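Local atomic coordinates of HcgC (PDB entry 5O4J), a protein that catalyses the SAM-dependent C-methylation of a pyridinol, probably a step in building the iron-guanylylpyridinol cofactor of [Fe]-hydrogenase. Residues I230-I235 against Y240-I245; C189-E194 against S247-R252; K93-L98 against P120-K125; S60-C65 against D84-M89. One frame throughout, in Å; residues are numbered along the deposited sequence. Where two conformers were deposited one is given.

Contact 1 of 4, residues I230-I235 against Y240-I245; sequences ITVSSI and YELEEI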
loop_
_atom_site.group_PDB
_atom_site.type_symbol
_atom_site.label_atom_id
_atom_site.label_comp_id
_atom_site.label_asym_id
_atom_site.label_seq_id
_atom_site.Cartn_x
_atom_site.Cartn_y
_atom_site.Cartn_z
ATOM N N ILE A 230 -14.803 -11.356 6.278
ATOM C CA ILE A 230 -14.927 -9.920 6.039
ATOM C C ILE A 230 -16.388 -9.511 6.044
ATOM O O ILE A 230 -17.246 -10.218 5.513
ATOM C CB ILE A 230 -14.270 -9.508 4.707
ATOM C CG1 ILE A 230 -12.761 -9.755 4.791
ATOM C CG2 ILE A 230 -14.520 -8.033 4.411
ATOM C CD1 ILE A 230 -12.000 -9.532 3.504
ATOM N N THR A 231 -16.657 -8.344 6.618
ATOM C CA THR A 231 -17.960 -7.696 6.556
ATOM C C THR A 231 -17.790 -6.320 5.924
ATOM O O THR A 231 -16.876 -5.573 6.287
ATOM C CB THR A 231 -18.569 -7.592 7.955
ATOM O OG1 THR A 231 -18.720 -8.910 8.490
ATOM C CG2 THR A 231 -19.924 -6.895 7.919
ATOM N N VAL A 232 -18.644 -6.000 4.954
ATOM C CA VAL A 232 -18.507 -4.776 4.179
ATOM C C VAL A 232 -19.764 -3.934 4.324
ATOM O O VAL A 232 -20.882 -4.465 4.326
ATOM C CB VAL A 232 -18.243 -5.075 2.688
ATOM C CG1 VAL A 232 -17.843 -3.789 1.986
ATOM C CG2 VAL A 232 -17.180 -6.143 2.530
ATOM N N SER A 233 -19.573 -2.621 4.400
ATOM C CA SER A 233 -20.646 -1.632 4.349
ATOM C C SER A 233 -20.533 -0.885 3.022
ATOM O O SER A 233 -19.472 -0.329 2.709
ATOM C CB SER A 233 -20.551 -0.671 5.535
ATOM O OG SER A 233 -21.582 0.305 5.507
ATOM N N SER A 234 -21.603 -0.898 2.223
ATOM C CA SER A 234 -21.550 -0.300 0.895
ATOM C C SER A 234 -22.936 0.171 0.458
ATOM O O SER A 234 -23.966 -0.290 0.959
ATOM C CB SER A 234 -20.995 -1.291 -0.135
ATOM O OG SER A 234 -21.877 -2.383 -0.323
ATOM N N ILE A 235 -22.950 1.073 -0.526
ATOM C CA ILE A 235 -24.220 1.503 -1.102
ATOM C C ILE A 235 -24.738 0.464 -2.077
ATOM O O ILE A 235 -25.939 0.180 -2.118
ATOM C CB ILE A 235 -24.075 2.866 -1.800
ATOM C CG1 ILE A 235 -23.405 3.900 -0.891
ATOM C CG2 ILE A 235 -25.446 3.361 -2.296
ATOM C CD1 ILE A 235 -24.124 4.159 0.410
ATOM N N TYR A 240 -20.142 -10.209 -5.047
ATOM C CA TYR A 240 -19.347 -11.029 -5.965
ATOM C C TYR A 240 -17.872 -10.659 -5.923
ATOM O O TYR A 240 -17.003 -11.541 -5.847
ATOM C CB TYR A 240 -19.895 -10.907 -7.384
ATOM C CG TYR A 240 -21.302 -11.422 -7.491
ATOM C CD1 TYR A 240 -21.696 -12.557 -6.794
ATOM C CD2 TYR A 240 -22.248 -10.761 -8.256
ATOM C CE1 TYR A 240 -22.984 -13.028 -6.871
ATOM C CE2 TYR A 240 -23.539 -11.229 -8.342
ATOM C CZ TYR A 240 -23.898 -12.361 -7.644
ATOM O OH TYR A 240 -25.181 -12.825 -7.721
ATOM N N GLU A 241 -17.560 -9.365 -5.995
ATOM C CA GLU A 241 -16.162 -8.950 -5.938
ATOM C C GLU A 241 -15.543 -9.311 -4.595
ATOM O O GLU A 241 -14.349 -9.633 -4.519
ATOM C CB GLU A 241 -16.051 -7.445 -6.196
ATOM C CG GLU A 241 -16.467 -7.032 -7.600
ATOM C CD GLU A 241 -17.962 -6.742 -7.720
ATOM O OE1 GLU A 241 -18.737 -7.148 -6.826
ATOM O OE2 GLU A 241 -18.363 -6.110 -8.721
ATOM N N LEU A 242 -16.347 -9.274 -3.529
ATOM C CA LEU A 242 -15.867 -9.639 -2.198
ATOM C C LEU A 242 -15.281 -11.047 -2.185
ATOM O O LEU A 242 -14.160 -11.263 -1.703
ATOM C CB LEU A 242 -17.023 -9.518 -1.203
ATOM C CG LEU A 242 -16.879 -10.037 0.221
ATOM C CD1 LEU A 242 -15.662 -9.478 0.913
ATOM C CD2 LEU A 242 -18.157 -9.705 1.014
ATOM N N GLU A 243 -16.018 -12.022 -2.717
ATOM C CA GLU A 243 -15.509 -13.390 -2.730
ATOM C C GLU A 243 -14.342 -13.541 -3.709
ATOM O O GLU A 243 -13.386 -14.273 -3.434
ATOM C CB GLU A 243 -16.621 -14.377 -3.089
ATOM C CG GLU A 243 -17.910 -14.305 -2.232
ATOM C CD GLU A 243 -17.662 -14.437 -0.737
ATOM O OE1 GLU A 243 -16.902 -15.341 -0.336
ATOM O OE2 GLU A 243 -18.263 -13.660 0.034
ATOM N N GLU A 244 -14.414 -12.871 -4.864
ATOM C CA GLU A 244 -13.335 -12.986 -5.843
ATOM C C GLU A 244 -12.014 -12.466 -5.282
ATOM O O GLU A 244 -10.962 -13.078 -5.500
ATOM C CB GLU A 244 -13.696 -12.240 -7.128
ATOM C CG GLU A 244 -14.776 -12.915 -7.972
ATOM C CD GLU A 244 -14.228 -13.994 -8.893
ATOM O OE1 GLU A 244 -15.005 -14.886 -9.294
ATOM O OE2 GLU A 244 -13.023 -13.947 -9.225
ATOM N N ILE A 245 -12.041 -11.346 -4.555
ATOM C CA ILE A 245 -10.808 -10.793 -4.006
ATOM C C ILE A 245 -10.231 -11.714 -2.940
ATOM O O ILE A 245 -9.017 -11.939 -2.887
ATOM C CB ILE A 245 -11.066 -9.376 -3.462
ATOM C CG1 ILE A 245 -11.278 -8.421 -4.635
ATOM C CG2 ILE A 245 -9.918 -8.906 -2.580
ATOM C CD1 ILE A 245 -11.942 -7.136 -4.255
#
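L242 carries the helix side of this contact alone, pressing its two methyl groups against I230 and V232 of the strand. The interaction across the segments is purely apolar, with no hydrogen bond between them. V232 and L242 meet tip to tip: CG2 of V232 lies 4.0 Å from CD2 of L242 and equally far from CD1, so this one methyl faces the fork of the leucine. I230 behaves differently. It and L242 slide past each other in opposite directions, and the touch is made by the branch methyl CG2, 4.0 Å from L242 CD1, while CG1 leads off beside the backbone N (chi1 -65°). L242 holds its CG anti to the backbone N (chi1 171°), which carries both methyls out from the helix toward the strand. All three side chains are buried.

The polar contacts lie around this apolar patch. Backbone bonds tie I230 to S14 and V232 to T12 along one edge of the strand, and T231 to I202 along the other. E243, next to L242, spends its two carboxylate oxygens on the backbone N atoms of K15 and I16, which fastens the helix to the chain following strand 10-13. T231 points away from the helix, and Y207 of the second subunit packs on it.

Such packing belongs to an alpha/beta layer: strand 230-234 lies inside a four-stranded antiparallel sheet, and helix 239-251, reached through a short connection, folds back over the sheet face that helix 177-193 also covers.

Contact 2 of 4, residues C189-E194 against S247-R252; sequences CREINE and SKNISR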
loop_
_atom_site.group_PDB
_atom_site.type_symbol
_atom_site.label_atom_id
_atom_site.label_comp_id
_atom_site.label_asym_id
_atom_site.label_seq_id
_atom_site.Cartn_x
_atom_site.Cartn_y
_atom_site.Cartn_z
ATOM N N CYS A 189 -9.035 -6.879 2.449
ATOM C CA CYS A 189 -9.771 -5.711 2.924
ATOM C C CYS A 189 -9.334 -4.445 2.210
ATOM O O CYS A 189 -10.163 -3.597 1.869
ATOM C CB CYS A 189 -9.571 -5.543 4.426
ATOM S SG CYS A 189 -10.534 -6.668 5.383
ATOM N N ARG A 190 -8.033 -4.284 2.001
ATOM C CA ARG A 190 -7.551 -3.046 1.412
ATOM C C ARG A 190 -8.031 -2.909 -0.024
ATOM O O ARG A 190 -8.416 -1.812 -0.446
ATOM C CB ARG A 190 -6.027 -2.985 1.533
ATOM C CG ARG A 190 -5.610 -2.880 3.011
ATOM C CD ARG A 190 -4.151 -2.532 3.237
ATOM N NE ARG A 190 -3.494 -3.523 4.092
ATOM C CZ ARG A 190 -2.692 -4.495 3.658
ATOM N NH1 ARG A 190 -2.417 -4.622 2.365
ATOM N NH2 ARG A 190 -2.154 -5.344 4.525
ATOM N N GLU A 191 -8.096 -4.024 -0.765
ATOM C CA GLU A 191 -8.614 -3.978 -2.130
ATOM C C GLU A 191 -10.133 -3.832 -2.154
ATOM O O GLU A 191 -10.677 -3.100 -2.990
ATOM C CB GLU A 191 -8.203 -5.237 -2.900
ATOM C CG GLU A 191 -8.589 -5.167 -4.361
ATOM C CD GLU A 191 -8.147 -6.372 -5.184
ATOM O OE1 GLU A 191 -7.339 -7.203 -4.705
ATOM O OE2 GLU A 191 -8.618 -6.464 -6.332
ATOM N N ILE A 192 -10.836 -4.537 -1.261
ATOM C CA ILE A 192 -12.293 -4.439 -1.198
ATOM C C ILE A 192 -12.719 -3.012 -0.892
ATOM O O ILE A 192 -13.711 -2.511 -1.440
ATOM C CB ILE A 192 -12.838 -5.436 -0.159
ATOM C CG1 ILE A 192 -12.733 -6.858 -0.702
ATOM C CG2 ILE A 192 -14.274 -5.103 0.258
ATOM C CD1 ILE A 192 -12.717 -7.928 0.366
ATOM N N ASN A 193 -11.989 -2.335 -0.002
ATOM C CA ASN A 193 -12.385 -0.981 0.365
ATOM C C ASN A 193 -12.407 -0.057 -0.842
ATOM O O ASN A 193 -13.169 0.914 -0.860
ATOM C CB ASN A 193 -11.458 -0.420 1.430
ATOM C CG ASN A 193 -12.138 0.632 2.257
ATOM O OD1 ASN A 193 -13.100 0.350 2.962
ATOM N ND2 ASN A 193 -11.656 1.860 2.161
ATOM N N GLU A 194 -11.586 -0.348 -1.854
ATOM C CA GLU A 194 -11.511 0.471 -3.054
ATOM C C GLU A 194 -12.600 0.157 -4.070
ATOM O O GLU A 194 -12.705 0.868 -5.073
ATOM C CB GLU A 194 -10.119 0.323 -3.680
ATOM C CG GLU A 194 -9.052 0.937 -2.797
ATOM C CD GLU A 194 -7.662 0.955 -3.412
ATOM O OE1 GLU A 194 -7.432 0.299 -4.450
ATOM O OE2 GLU A 194 -6.792 1.634 -2.835
ATOM N N SER A 247 -10.762 -14.974 -2.666
ATOM C CA SER A 247 -10.293 -16.189 -3.324
ATOM C C SER A 247 -8.959 -15.961 -4.022
ATOM O O SER A 247 -8.072 -16.818 -3.963
ATOM C CB SER A 247 -11.340 -16.686 -4.319
ATOM O OG SER A 247 -12.458 -17.211 -3.627
ATOM N N LYS A 248 -8.805 -14.818 -4.698
ATOM C CA LYS A 248 -7.537 -14.512 -5.358
ATOM C C LYS A 248 -6.396 -14.458 -4.356
ATOM O O LYS A 248 -5.306 -14.992 -4.603
ATOM C CB LYS A 248 -7.654 -13.189 -6.114
ATOM C CG LYS A 248 -6.345 -12.635 -6.676
ATOM C CD LYS A 248 -6.580 -11.297 -7.371
ATOM C CE LYS A 248 -6.906 -10.170 -6.388
ATOM N NZ LYS A 248 -7.211 -8.900 -7.106
ATOM N N ASN A 249 -6.626 -13.835 -3.203
ATOM C CA ASN A 249 -5.553 -13.745 -2.222
ATOM C C ASN A 249 -5.242 -15.098 -1.598
ATOM O O ASN A 249 -4.077 -15.392 -1.314
ATOM C CB ASN A 249 -5.903 -12.706 -1.167
ATOM C CG ASN A 249 -5.469 -11.332 -1.583
ATOM O OD1 ASN A 249 -4.280 -11.101 -1.784
ATOM N ND2 ASN A 249 -6.411 -10.422 -1.735
ATOM N N ILE A 250 -6.259 -15.944 -1.395
ATOM C CA ILE A 250 -6.011 -17.312 -0.950
ATOM C C ILE A 250 -5.140 -18.052 -1.960
ATOM O O ILE A 250 -4.219 -18.788 -1.587
ATOM C CB ILE A 250 -7.340 -18.053 -0.713
ATOM C CG1 ILE A 250 -8.097 -17.412 0.447
ATOM C CG2 ILE A 250 -7.080 -19.551 -0.438
ATOM C CD1 ILE A 250 -9.558 -17.777 0.511
ATOM N N SER A 251 -5.415 -17.874 -3.257
ATOM C CA SER A 251 -4.675 -18.609 -4.282
ATOM C C SER A 251 -3.208 -18.204 -4.359
ATOM O O SER A 251 -2.398 -18.954 -4.919
ATOM C CB SER A 251 -5.326 -18.424 -5.660
ATOM O OG SER A 251 -5.070 -17.132 -6.181
ATOM N N ARG A 252 -2.833 -17.052 -3.796
ATOM C CA ARG A 252 -1.431 -16.652 -3.853
ATOM C C ARG A 252 -0.557 -17.504 -2.946
ATOM O O ARG A 252 0.669 -17.533 -3.131
ATOM C CB ARG A 252 -1.292 -15.173 -3.489
ATOM C CG ARG A 252 -1.948 -14.238 -4.493
ATOM C CD ARG A 252 -1.603 -12.793 -4.171
ATOM N NE ARG A 252 -2.018 -11.874 -5.229
ATOM C CZ ARG A 252 -1.397 -11.727 -6.393
ATOM N NH1 ARG A 252 -1.865 -10.852 -7.278
ATOM N NH2 ARG A 252 -0.322 -12.451 -6.684
HETATM O O HOH W 1 -5.882 -7.733 -2.565
#
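E191 and N249 mark the nearest approach of the two helical backbones, their CA atoms 10.2 Å apart, a separation that long polar side chains have to span. The main bridge is a salt bridge between E191 and K248, whose side chains cross at about a right angle. The ammonium sits in the mouth of the carboxylate: K248 NZ is 2.9 Å from E191 OE1 and likewise 2.9 Å from OE2, each oxygen using its syn lone pair, so the grip is bidentate and symmetric. E191 reaches out extended, with CG anti to its backbone N (chi1 -174°), whereas K248 bends at chi3 (70°) to bring NZ round. The salt bridge links two helices, 177-193 and 239-251, on the partly exposed side of their interface, where the I245 side chain also touches E191. A water forms a second link: it donates to E191 OE1 at 2.6 Å and accepts from N249 ND2 at 2.9 Å. OE1 therefore takes two donors, which should help fix the rotation of the carboxylate. Were E191 shortened to an alanine, the K248 ammonium would probably lose its charged mate and the bridging water its acceptor. Further along the same segment, S251 OG donates to K248 O at 2.7 Å. Just beyond E191, E194 forms a salt bridge with K170 of the third subunit.

Contact 3 of 4, residues K93-L98 against P120-K125; sequences KLQLEL and PDLISK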
loop_
_atom_site.group_PDB
_atom_site.type_symbol
_atom_site.label_atom_id
_atom_site.label_comp_id
_atom_site.label_asym_id
_atom_site.label_seq_id
_atom_site.Cartn_x
_atom_site.Cartn_y
_atom_site.Cartn_z
ATOM N N LYS A 93 5.310 -37.032 27.903
ATOM C CA LYS A 93 5.026 -38.448 27.682
ATOM C C LYS A 93 5.932 -39.032 26.606
ATOM O O LYS A 93 6.338 -40.199 26.690
ATOM C CB LYS A 93 3.560 -38.638 27.297
ATOM C CG LYS A 93 3.162 -40.096 27.134
ATOM C CD LYS A 93 1.766 -40.254 26.567
ATOM C CE LYS A 93 1.416 -41.726 26.425
ATOM N NZ LYS A 93 0.063 -41.945 25.844
ATOM N N LEU A 94 6.243 -38.249 25.572
ATOM C CA LEU A 94 7.160 -38.726 24.544
ATOM C C LEU A 94 8.545 -38.953 25.126
ATOM O O LEU A 94 9.141 -40.023 24.956
ATOM C CB LEU A 94 7.248 -37.716 23.399
ATOM C CG LEU A 94 8.360 -38.011 22.383
ATOM C CD1 LEU A 94 7.918 -39.092 21.408
ATOM C CD2 LEU A 94 8.797 -36.749 21.678
ATOM N N GLN A 95 9.086 -37.930 25.793
ATOM C CA GLN A 95 10.444 -38.006 26.310
ATOM C C GLN A 95 10.593 -39.128 27.327
ATOM O O GLN A 95 11.682 -39.695 27.470
ATOM C CB GLN A 95 10.828 -36.654 26.909
ATOM C CG GLN A 95 11.032 -35.593 25.837
ATOM C CD GLN A 95 11.520 -34.270 26.382
ATOM O OE1 GLN A 95 11.070 -33.810 27.430
ATOM N NE2 GLN A 95 12.451 -33.648 25.667
ATOM N N LEU A 96 9.512 -39.472 28.029
ATOM C CA LEU A 96 9.543 -40.619 28.928
ATOM C C LEU A 96 9.461 -41.935 28.158
ATOM O O LEU A 96 10.174 -42.891 28.487
ATOM C CB LEU A 96 8.402 -40.518 29.941
ATOM C CG LEU A 96 8.294 -41.639 30.981
ATOM C CD1 LEU A 96 9.476 -41.641 31.939
ATOM C CD2 LEU A 96 7.002 -41.490 31.747
ATOM N N GLU A 97 8.603 -42.008 27.135
ATOM C CA GLU A 97 8.516 -43.231 26.343
ATOM C C GLU A 97 9.796 -43.475 25.555
ATOM O O GLU A 97 10.136 -44.629 25.268
ATOM C CB GLU A 97 7.310 -43.186 25.402
ATOM C CG GLU A 97 6.729 -44.569 25.106
ATOM C CD GLU A 97 5.223 -44.641 25.292
ATOM O OE1 GLU A 97 4.542 -43.616 25.085
ATOM O OE2 GLU A 97 4.724 -45.724 25.668
ATOM N N LEU A 98 10.520 -42.410 25.203
ATOM C CA LEU A 98 11.811 -42.576 24.543
ATOM C C LEU A 98 12.816 -43.235 25.478
ATOM O O LEU A 98 13.576 -44.116 25.060
ATOM C CB LEU A 98 12.341 -41.219 24.088
ATOM C CG LEU A 98 11.987 -40.730 22.689
ATOM C CD1 LEU A 98 12.351 -39.261 22.585
ATOM C CD2 LEU A 98 12.724 -41.529 21.631
ATOM N N PRO A 120 17.011 -28.926 18.407
ATOM C CA PRO A 120 17.799 -29.893 17.626
ATOM C C PRO A 120 18.213 -31.101 18.449
ATOM O O PRO A 120 18.355 -32.208 17.912
ATOM C CB PRO A 120 19.010 -29.064 17.174
ATOM C CG PRO A 120 18.506 -27.643 17.181
ATOM C CD PRO A 120 17.591 -27.572 18.357
ATOM N N ASP A 121 18.408 -30.912 19.756
ATOM C CA ASP A 121 18.769 -32.019 20.634
ATOM C C ASP A 121 17.699 -33.110 20.616
ATOM O O ASP A 121 18.016 -34.302 20.544
ATOM C CB ASP A 121 18.987 -31.487 22.055
ATOM C CG ASP A 121 19.605 -32.515 22.985
ATOM O OD1 ASP A 121 19.249 -33.708 22.904
ATOM O OD2 ASP A 121 20.456 -32.119 23.808
ATOM N N LEU A 122 16.417 -32.723 20.712
ATOM C CA LEU A 122 15.348 -33.719 20.690
ATOM C C LEU A 122 15.239 -34.394 19.325
ATOM O O LEU A 122 15.061 -35.615 19.239
ATOM C CB LEU A 122 14.019 -33.073 21.079
ATOM C CG LEU A 122 12.785 -33.981 21.008
ATOM C CD1 LEU A 122 12.934 -35.186 21.925
ATOM C CD2 LEU A 122 11.532 -33.192 21.372
ATOM N N ILE A 123 15.343 -33.618 18.250
ATOM C CA ILE A 123 15.295 -34.196 16.913
ATOM C C ILE A 123 16.424 -35.202 16.725
ATOM O O ILE A 123 16.236 -36.261 16.116
ATOM C CB ILE A 123 15.341 -33.078 15.859
ATOM C CG1 ILE A 123 14.087 -32.210 15.989
ATOM C CG2 ILE A 123 15.502 -33.674 14.448
ATOM C CD1 ILE A 123 14.035 -31.040 15.048
ATOM N N SER A 124 17.609 -34.894 17.256
ATOM C CA SER A 124 18.757 -35.783 17.111
ATOM C C SER A 124 18.530 -37.145 17.753
ATOM O O SER A 124 19.317 -38.068 17.506
ATOM C CB SER A 124 20.001 -35.132 17.716
ATOM O OG SER A 124 19.984 -35.233 19.130
ATOM N N LYS A 125 17.497 -37.297 18.577
ATOM C CA LYS A 125 17.225 -38.577 19.212
ATOM C C LYS A 125 16.536 -39.562 18.278
ATOM O O LYS A 125 16.366 -40.729 18.650
ATOM C CB LYS A 125 16.380 -38.363 20.469
ATOM C CG LYS A 125 16.999 -37.368 21.442
ATOM C CD LYS A 125 17.099 -37.929 22.847
ATOM C CE LYS A 125 17.868 -36.990 23.773
ATOM N NZ LYS A 125 19.330 -36.955 23.468
#
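L122 meets L94, Q95 and L98 with one methyl, CD1. A chi1 of 176° sets CG opposite the backbone N and sends the leucine's methyls toward helix 91-99. L98 meets it obliquely, CD1 against CD1 at 4.2 Å, and L94, one helical turn earlier, offers CD2 to the same methyl at 4.4 Å. Q95 runs at a slant to L122 as well, its chain extended beyond CG so that the end of the amide comes closer than its base; NE2 lies 4.1 Å from L122 CD1, a van der Waals touch and not a bond. Helices 91-99 and 120-123 follow parallel strands 87-90 and 108-111 of the mixed sheet, in keeping with a Rossmann-like fold, and F48 of strand 42-48 touches both L94 and L122. The L122 side chain is also about 5 Å from bound S-adenosyl-L-homocysteine, so this packing borders the ligand pocket. Within 120-125, S124 OG donates to D121 O at 2.6 Å, tilted 30° from the carbonyl plane. K125 starts out toward L98 but turns back, its NZ making a weak salt bridge to D121 OD1.

Contact 4 of 4, residues S60-C65 against D84-M89; sequences SLLKDC and DGIKFM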
loop_
_atom_site.group_PDB
_atom_site.type_symbol
_atom_site.label_atom_id
_atom_site.label_comp_id
_atom_site.label_asym_id
_atom_site.label_seq_id
_atom_site.Cartn_x
_atom_site.Cartn_y
_atom_site.Cartn_z
ATOM N N SER A 60 -3.524 -36.261 7.118
ATOM C CA SER A 60 -3.199 -36.558 5.725
ATOM C C SER A 60 -2.151 -37.655 5.595
ATOM O O SER A 60 -2.001 -38.220 4.507
ATOM C CB SER A 60 -2.706 -35.300 5.002
ATOM O OG SER A 60 -1.370 -34.964 5.357
ATOM N N LEU A 61 -1.418 -37.960 6.665
ATOM C CA LEU A 61 -0.402 -39.006 6.616
ATOM C C LEU A 61 -0.973 -40.403 6.828
ATOM O O LEU A 61 -0.273 -41.387 6.568
ATOM C CB LEU A 61 0.663 -38.749 7.682
ATOM C CG LEU A 61 1.472 -37.461 7.548
ATOM C CD1 LEU A 61 2.309 -37.288 8.794
ATOM C CD2 LEU A 61 2.347 -37.479 6.298
ATOM N N LEU A 62 -2.221 -40.513 7.284
ATOM C CA LEU A 62 -2.778 -41.814 7.645
ATOM C C LEU A 62 -2.792 -42.785 6.475
ATOM O O LEU A 62 -2.679 -44.001 6.680
ATOM C CB LEU A 62 -4.188 -41.632 8.200
ATOM C CG LEU A 62 -4.254 -40.968 9.574
ATOM C CD1 LEU A 62 -5.671 -40.546 9.875
ATOM C CD2 LEU A 62 -3.746 -41.929 10.634
ATOM N N LYS A 63 -2.940 -42.285 5.248
ATOM C CA LYS A 63 -3.024 -43.177 4.097
ATOM C C LYS A 63 -1.764 -44.024 3.970
ATOM O O LYS A 63 -1.837 -45.253 3.849
ATOM C CB LYS A 63 -3.268 -42.368 2.822
ATOM C CG LYS A 63 -3.371 -43.218 1.554
ATOM C CD LYS A 63 -3.071 -42.390 0.318
ATOM C CE LYS A 63 -2.867 -43.267 -0.902
ATOM N NZ LYS A 63 -2.498 -42.466 -2.101
ATOM N N ASP A 64 -0.600 -43.386 4.011
ATOM C CA ASP A 64 0.661 -44.064 3.759
ATOM C C ASP A 64 1.460 -44.377 5.017
ATOM O O ASP A 64 2.493 -45.049 4.915
ATOM C CB ASP A 64 1.526 -43.219 2.822
ATOM C CG ASP A 64 0.961 -43.149 1.418
ATOM O OD1 ASP A 64 0.137 -44.017 1.067
ATOM O OD2 ASP A 64 1.362 -42.243 0.663
ATOM N N CYS A 65 1.015 -43.924 6.185
ATOM C CA CYS A 65 1.717 -44.161 7.441
ATOM C C CYS A 65 0.844 -45.044 8.322
ATOM O O CYS A 65 -0.309 -44.700 8.599
ATOM C CB CYS A 65 2.038 -42.842 8.145
ATOM S SG CYS A 65 3.113 -41.747 7.204
ATOM N N ASP A 84 -9.824 -40.028 16.373
ATOM C CA ASP A 84 -8.988 -40.943 17.136
ATOM C C ASP A 84 -7.940 -41.663 16.297
ATOM O O ASP A 84 -7.070 -42.326 16.873
ATOM C CB ASP A 84 -9.870 -41.977 17.840
ATOM C CG ASP A 84 -10.765 -41.357 18.899
ATOM O OD1 ASP A 84 -10.296 -40.451 19.619
ATOM O OD2 ASP A 84 -11.935 -41.780 19.013
ATOM N N GLY A 85 -7.997 -41.581 14.965
ATOM C CA GLY A 85 -6.988 -42.263 14.174
ATOM C C GLY A 85 -5.586 -41.729 14.388
ATOM O O GLY A 85 -4.613 -42.400 14.025
ATOM N N ILE A 86 -5.458 -40.537 14.965
ATOM C CA ILE A 86 -4.169 -39.950 15.313
ATOM C C ILE A 86 -3.963 -40.091 16.812
ATOM O O ILE A 86 -4.850 -39.747 17.598
ATOM C CB ILE A 86 -4.069 -38.474 14.887
ATOM C CG1 ILE A 86 -4.208 -38.334 13.370
ATOM C CG2 ILE A 86 -2.762 -37.854 15.381
ATOM C CD1 ILE A 86 -4.548 -36.929 12.940
ATOM N N LYS A 87 -2.802 -40.609 17.204
ATOM C CA LYS A 87 -2.422 -40.680 18.609
ATOM C C LYS A 87 -1.815 -39.352 19.052
ATOM O O LYS A 87 -1.031 -38.741 18.322
ATOM C CB LYS A 87 -1.419 -41.825 18.811
ATOM C CG LYS A 87 -0.624 -41.818 20.120
ATOM C CD LYS A 87 -1.475 -42.150 21.335
ATOM C CE LYS A 87 -1.471 -43.647 21.618
ATOM N NZ LYS A 87 -2.297 -43.994 22.809
ATOM N N PHE A 88 -2.182 -38.899 20.248
ATOM C CA PHE A 88 -1.622 -37.678 20.813
ATOM C C PHE A 88 -0.727 -38.016 21.993
ATOM O O PHE A 88 -1.099 -38.811 22.860
ATOM C CB PHE A 88 -2.711 -36.707 21.277
ATOM C CG PHE A 88 -2.172 -35.401 21.820
ATOM C CD1 PHE A 88 -1.935 -34.333 20.976
ATOM C CD2 PHE A 88 -1.914 -35.244 23.171
ATOM C CE1 PHE A 88 -1.448 -33.133 21.460
ATOM C CE2 PHE A 88 -1.422 -34.056 23.665
ATOM C CZ PHE A 88 -1.189 -32.990 22.809
ATOM N N MET A 89 0.431 -37.368 22.041
ATOM C CA MET A 89 1.368 -37.492 23.148
ATOM C C MET A 89 1.824 -36.098 23.525
ATOM O O MET A 89 2.185 -35.313 22.646
ATOM C CB MET A 89 2.600 -38.319 22.763
ATOM C CG MET A 89 2.377 -39.789 22.536
ATOM S SD MET A 89 3.962 -40.606 22.773
ATOM C CE MET A 89 4.660 -40.624 21.141
#
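G85 is the first residue of the second segment to meet L62, and it does so with its backbone. Its carbonyl oxygen lies 3.5 Å from L62 CD2, with the carbonyl carbon behind it at 4.2 Å from the same methyl. With CG beside its backbone N (chi1 -70°), L62 sends both methyls toward G85 and I86. G85 N is hydrogen-bonded to N83 OD1. I86 comes next and is buried: its CG1 stands 4.4 Å from L62 CD1, a looser touch, while its side chain also rests on L81 and on I70 of strand 65-72. From K87 onward the chain leaves L62 and joins the sheet, with backbone bonds from K87 to V68 and I70, and from M89 to I70 and D72. Strand 87-90 is an outermost strand of the mixed sheet within this chain, and the loop after helix 54-60 packs against the chain leading into it. No hydrogen bond or charge crosses between the segments, so the contact depends on dispersion and shape, with one leucine's methyls divided between a peptide carbonyl and an isoleucine.

Overall arrangement
The four contacts fall into two pairs on opposite sides of the chain's centre. Contacts 1 and 2 share helix 239-251 and touch through I192, whose CD1 lies 3.4 Å from L242 CD1 and 3.6 Å from I230 CD1; contact 1 is nested in the loop that contact 2 closes. Contacts 3 and 4 meet where strand 87-90 runs into helix 91-99, M89 CE lying 3.6 Å from L94 CD1. Between the pairs, contacts 2 and 4 come nearest, about 17 Å between nearest atoms. Contact 3 borders the S-adenosyl-L-homocysteine pocket, whereas the side chain of I86 in contact 4 is about 13 Å from that ligand. The side chain of V232 in contact 1 lies about 11 Å from a bound pyridinol.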